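Local coordinates for subtilisin-like serine protease (Fervidobacterium pennivorans, PDB 1R6V), which degrades keratin into peptides as a subtilisin-like serine protease, allowing its bacterium to grow on native feathers, at residues I67-G71 with M72-Q76; V625-G629 with E630-V634. The protein carries 1 engineered substitution. All blocks are in the same frame, centred on the assembly; numbering follows the deposited sequence.

Contact 1. Residues I67-G71 with M72-Q76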
loop_
_atom_site.group_PDB
_atom_site.type_symbol
_atom_site.label_atom_id
_atom_site.label_comp_id
_atom_site.label_asym_id
_atom_site.label_seq_id
_atom_site.Cartn_x
_atom_site.Cartn_y
_atom_site.Cartn_z
ATOM N N ILE A 67 9.861 9.900 -11.726
ATOM C CA ILE A 67 10.789 10.101 -12.842
ATOM C C ILE A 67 10.421 9.286 -14.067
ATOM O O ILE A 67 10.312 8.066 -13.998
ATOM C CB ILE A 67 12.223 9.695 -12.430
ATOM C CG1 ILE A 67 12.645 10.479 -11.187
ATOM C CG2 ILE A 67 13.197 9.904 -13.611
ATOM C CD1 ILE A 67 13.996 10.058 -10.622
ATOM N N LYS A 68 10.229 9.960 -15.196
ATOM C CA LYS A 68 9.917 9.273 -16.443
ATOM C C LYS A 68 11.272 8.795 -16.991
ATOM O O LYS A 68 12.244 9.550 -16.989
ATOM C CB LYS A 68 9.260 10.247 -17.416
ATOM C CG LYS A 68 8.383 9.578 -18.427
ATOM C CD LYS A 68 7.862 10.573 -19.434
ATOM C CE LYS A 68 6.736 9.948 -20.220
ATOM N NZ LYS A 68 7.082 8.558 -20.626
ATOM N N LEU A 69 11.324 7.553 -17.465
ATOM C CA LEU A 69 12.572 6.951 -17.948
ATOM C C LEU A 69 13.077 7.219 -19.371
ATOM O O LEU A 69 14.233 6.927 -19.687
ATOM C CB LEU A 69 12.504 5.436 -17.740
ATOM C CG LEU A 69 12.263 5.012 -16.287
ATOM C CD1 LEU A 69 12.197 3.495 -16.195
ATOM C CD2 LEU A 69 13.381 5.550 -15.410
ATOM N N ASN A 70 12.227 7.736 -20.241
ATOM C CA ASN A 70 12.659 8.027 -21.612
ATOM C C ASN A 70 13.474 6.918 -22.294
ATOM O O ASN A 70 14.704 6.985 -22.333
ATOM C CB ASN A 70 13.495 9.314 -21.657
ATOM C CG ASN A 70 12.857 10.469 -20.904
ATOM O OD1 ASN A 70 11.627 10.575 -20.798
ATOM N ND2 ASN A 70 13.703 11.358 -20.382
ATOM N N GLY A 71 12.795 5.912 -22.838
ATOM C CA GLY A 71 13.476 4.838 -23.544
ATOM C C GLY A 71 14.307 3.889 -22.699
ATOM O O GLY A 71 15.441 3.558 -23.051
ATOM N N MET A 72 13.741 3.449 -21.582
ATOM C CA MET A 72 14.421 2.530 -20.674
ATOM C C MET A 72 13.307 1.881 -19.859
ATOM O O MET A 72 12.260 2.496 -19.644
ATOM C CB MET A 72 15.368 3.320 -19.764
ATOM C CG MET A 72 16.477 2.516 -19.105
ATOM S SD MET A 72 17.595 3.521 -18.032
ATOM C CE MET A 72 18.587 4.380 -19.235
ATOM N N THR A 73 13.510 0.634 -19.439
ATOM C CA THR A 73 12.495 -0.057 -18.648
ATOM C C THR A 73 12.806 0.146 -17.173
ATOM O O THR A 73 13.900 0.570 -16.812
ATOM C CB THR A 73 12.488 -1.580 -18.908
ATOM O OG1 THR A 73 13.716 -2.143 -18.434
ATOM C CG2 THR A 73 12.353 -1.880 -20.398
ATOM N N VAL A 74 11.841 -0.173 -16.320
ATOM C CA VAL A 74 12.054 -0.033 -14.890
ATOM C C VAL A 74 13.235 -0.910 -14.490
ATOM O O VAL A 74 14.108 -0.481 -13.735
ATOM C CB VAL A 74 10.799 -0.466 -14.104
ATOM C CG1 VAL A 74 11.092 -0.456 -12.607
ATOM C CG2 VAL A 74 9.626 0.463 -14.439
ATOM N N LYS A 75 13.273 -2.135 -15.008
ATOM C CA LYS A 75 14.351 -3.059 -14.668
ATOM C C LYS A 75 15.704 -2.462 -15.037
ATOM O O LYS A 75 16.662 -2.531 -14.267
ATOM C CB LYS A 75 14.143 -4.400 -15.380
ATOM C CG LYS A 75 15.021 -5.526 -14.853
ATOM C CD LYS A 75 14.704 -6.817 -15.596
ATOM C CE LYS A 75 15.688 -7.919 -15.257
ATOM N NZ LYS A 75 15.659 -8.246 -13.804
ATOM N N GLN A 76 15.782 -1.855 -16.214
ATOM C CA GLN A 76 17.029 -1.236 -16.634
ATOM C C GLN A 76 17.380 -0.051 -15.730
ATOM O O GLN A 76 18.555 0.204 -15.449
ATOM C CB GLN A 76 16.915 -0.775 -18.090
ATOM C CG GLN A 76 16.745 -1.914 -19.076
ATOM C CD GLN A 76 16.586 -1.418 -20.497
ATOM O OE1 GLN A 76 15.922 -0.415 -20.741
ATOM N NE2 GLN A 76 17.188 -2.129 -21.446
#
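L69 lays CB and CD1 against the backbone that leads into the next helix. L69 CB sits 3.5 Å from M72 O. Farther out, L69 CD1 comes within 3.4 Å of T73 O. With CG anti to the carbonyl carbon (chi1 -57°), CD1 is carried over T73 O and to the side chain of V74. Leucine suits the place because its other neighbours, I34 and V51, are apolar too. M72 takes part through CB and its carbonyl O, while its chain beyond leads away from the turn.

The two segments join strand 64-68 to helix 74-81, the third strand and second helix of a beta-alpha-beta-beta-alpha-beta fold, as in the propeptides of subtilisins. N70 and G71 both have positive phi, a conformation that costs a glycine least and that asparagine tolerates better than most others.

The polar bonds gather at the helix start, where T73, the N-cap residue, and Q76 form a capping box. T73 OG1 accepts from Q76 N at 3.0 Å, and in return Q76 OE1 accepts from T73 N at 2.9 Å, with an N-H...O angle of 159° and the donor tilted 25° from the amide carbonyl plane. A threonine hydroxyl is short enough to meet a first-turn N-H, and a glutamine amide long enough to reach back. E31 takes up the N-H of V74.

Contact 2. Residues V625-G629 with E630-V634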
loop_
_atom_site.group_PDB
_atom_site.type_symbol
_atom_site.label_atom_id
_atom_site.label_comp_id
_atom_site.label_asym_id
_atom_site.label_seq_id
_atom_site.Cartn_x
_atom_site.Cartn_y
_atom_site.Cartn_z
ATOM N N VAL A 625 30.474 -21.754 2.638
ATOM C CA VAL A 625 29.961 -20.701 3.503
ATOM C C VAL A 625 28.861 -21.380 4.305
ATOM O O VAL A 625 28.046 -22.116 3.743
ATOM C CB VAL A 625 29.342 -19.524 2.683
ATOM C CG1 VAL A 625 28.347 -18.738 3.543
ATOM C CG2 VAL A 625 30.436 -18.584 2.207
ATOM N N THR A 626 28.865 -21.179 5.616
ATOM C CA THR A 626 27.815 -21.735 6.457
ATOM C C THR A 626 27.075 -20.495 6.941
ATOM O O THR A 626 27.584 -19.723 7.746
ATOM C CB THR A 626 28.375 -22.529 7.656
ATOM O OG1 THR A 626 29.208 -23.594 7.176
ATOM C CG2 THR A 626 27.221 -23.141 8.453
ATOM N N LEU A 627 25.874 -20.310 6.413
ATOM C CA LEU A 627 25.061 -19.142 6.725
ATOM C C LEU A 627 23.822 -19.539 7.512
ATOM O O LEU A 627 22.944 -20.212 6.987
ATOM C CB LEU A 627 24.650 -18.486 5.412
ATOM C CG LEU A 627 23.746 -17.258 5.468
ATOM C CD1 LEU A 627 24.408 -16.128 6.281
ATOM C CD2 LEU A 627 23.496 -16.828 4.031
ATOM N N ASN A 628 23.751 -19.110 8.762
ATOM C CA ASN A 628 22.617 -19.463 9.607
ATOM C C ASN A 628 22.395 -20.977 9.617
ATOM O O ASN A 628 21.260 -21.464 9.614
ATOM C CB ASN A 628 21.365 -18.709 9.141
ATOM C CG ASN A 628 21.525 -17.207 9.292
ATOM O OD1 ASN A 628 21.996 -16.737 10.323
ATOM N ND2 ASN A 628 21.149 -16.450 8.266
ATOM N N GLY A 629 23.508 -21.711 9.611
ATOM C CA GLY A 629 23.462 -23.164 9.645
ATOM C C GLY A 629 23.422 -23.894 8.318
ATOM O O GLY A 629 23.596 -25.112 8.264
ATOM N N GLU A 630 23.208 -23.164 7.234
ATOM C CA GLU A 630 23.125 -23.791 5.933
ATOM C C GLU A 630 24.452 -23.738 5.189
ATOM O O GLU A 630 25.067 -22.679 5.091
ATOM C CB GLU A 630 22.045 -23.101 5.112
ATOM C CG GLU A 630 21.761 -23.772 3.800
ATOM C CD GLU A 630 20.624 -23.109 3.061
ATOM O OE1 GLU A 630 19.535 -22.959 3.664
ATOM O OE2 GLU A 630 20.822 -22.740 1.883
ATOM N N ASP A 631 24.901 -24.884 4.680
ATOM C CA ASP A 631 26.151 -24.900 3.932
ATOM C C ASP A 631 25.897 -24.513 2.487
ATOM O O ASP A 631 24.998 -25.044 1.835
ATOM C CB ASP A 631 26.819 -26.281 3.960
ATOM C CG ASP A 631 27.402 -26.628 5.310
ATOM O OD1 ASP A 631 27.693 -25.713 6.113
ATOM O OD2 ASP A 631 27.592 -27.836 5.559
ATOM N N ILE A 632 26.717 -23.592 1.995
ATOM C CA ILE A 632 26.620 -23.100 0.632
ATOM C C ILE A 632 27.998 -23.103 -0.025
ATOM O O ILE A 632 28.920 -22.448 0.456
ATOM C CB ILE A 632 26.111 -21.652 0.605
ATOM C CG1 ILE A 632 24.777 -21.557 1.354
ATOM C CG2 ILE A 632 25.951 -21.195 -0.844
ATOM C CD1 ILE A 632 24.213 -20.147 1.445
ATOM N N PRO A 633 28.154 -23.848 -1.126
ATOM C CA PRO A 633 29.447 -23.893 -1.818
ATOM C C PRO A 633 29.723 -22.541 -2.509
ATOM O O PRO A 633 28.807 -21.918 -3.056
ATOM C CB PRO A 633 29.257 -25.025 -2.826
ATOM C CG PRO A 633 27.790 -24.923 -3.165
ATOM C CD PRO A 633 27.148 -24.686 -1.807
ATOM N N VAL A 634 30.974 -22.097 -2.473
ATOM C CA VAL A 634 31.361 -20.846 -3.122
ATOM C C VAL A 634 32.666 -21.075 -3.860
ATOM O O VAL A 634 33.435 -21.963 -3.512
ATOM C CB VAL A 634 31.575 -19.684 -2.108
ATOM C CG1 VAL A 634 30.264 -19.384 -1.380
ATOM C CG2 VAL A 634 32.670 -20.035 -1.113
#
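V625 O accepts I632 N at 2.6 Å and also meets the CA-H of D631 in a weaker contact. They belong to a beta hairpin, strands 619-627 and 630-638, at one edge of a sheet in the second beta-sandwich domain. V625 N returns a bond to I632 O (2.8 Å). Nearer the bend, L627 and E630 pair through both their N-H and C=O groups around a type I' turn; its G629 adopts backbone angles at which a CB would press on the preceding carbonyl oxygen. The side-chain amide of N628, in the turn, gives ND2 to A531 O and takes T557 N on OD1; asparagine also tolerates the positive phi of this type I' position.

On one face T626 and D631 run side by side, and T626 OG1 donates to D631 OD1 at 2.8 Å; a valine in place of T626 would probably leave D631 OD1 without its hydroxyl partner and the carboxylate freer to turn. The opposite face suits branched apolar residues: V625, L627, I632 and V634 turn there toward strand 666-669, three of them touching W666. V625 and V634 cross at about a right angle, CG2 of V625 lying 3.7 Å from CG1 of V634.

How the contacts relate
Contact 1 and contact 2 lie far apart in the chain and in space, their centres 36 Å from each other and their nearest atoms about 21 Å, with no touch between them. One links a strand to a helix in the propeptide domain; the other joins two strands of the second beta-sandwich. Each has a polar bond to a residue of the Ig-like domain: K75 of 67-76 bonds to Y524, and N628 of 625-634 to A531. Both stand away from the calcium site and from the probable charge relay residues D162 and S381, whose third position is the engineered A200. Contact 2 lies farther from the chain's centre, about 35 Å against 22 Å, centre to centre.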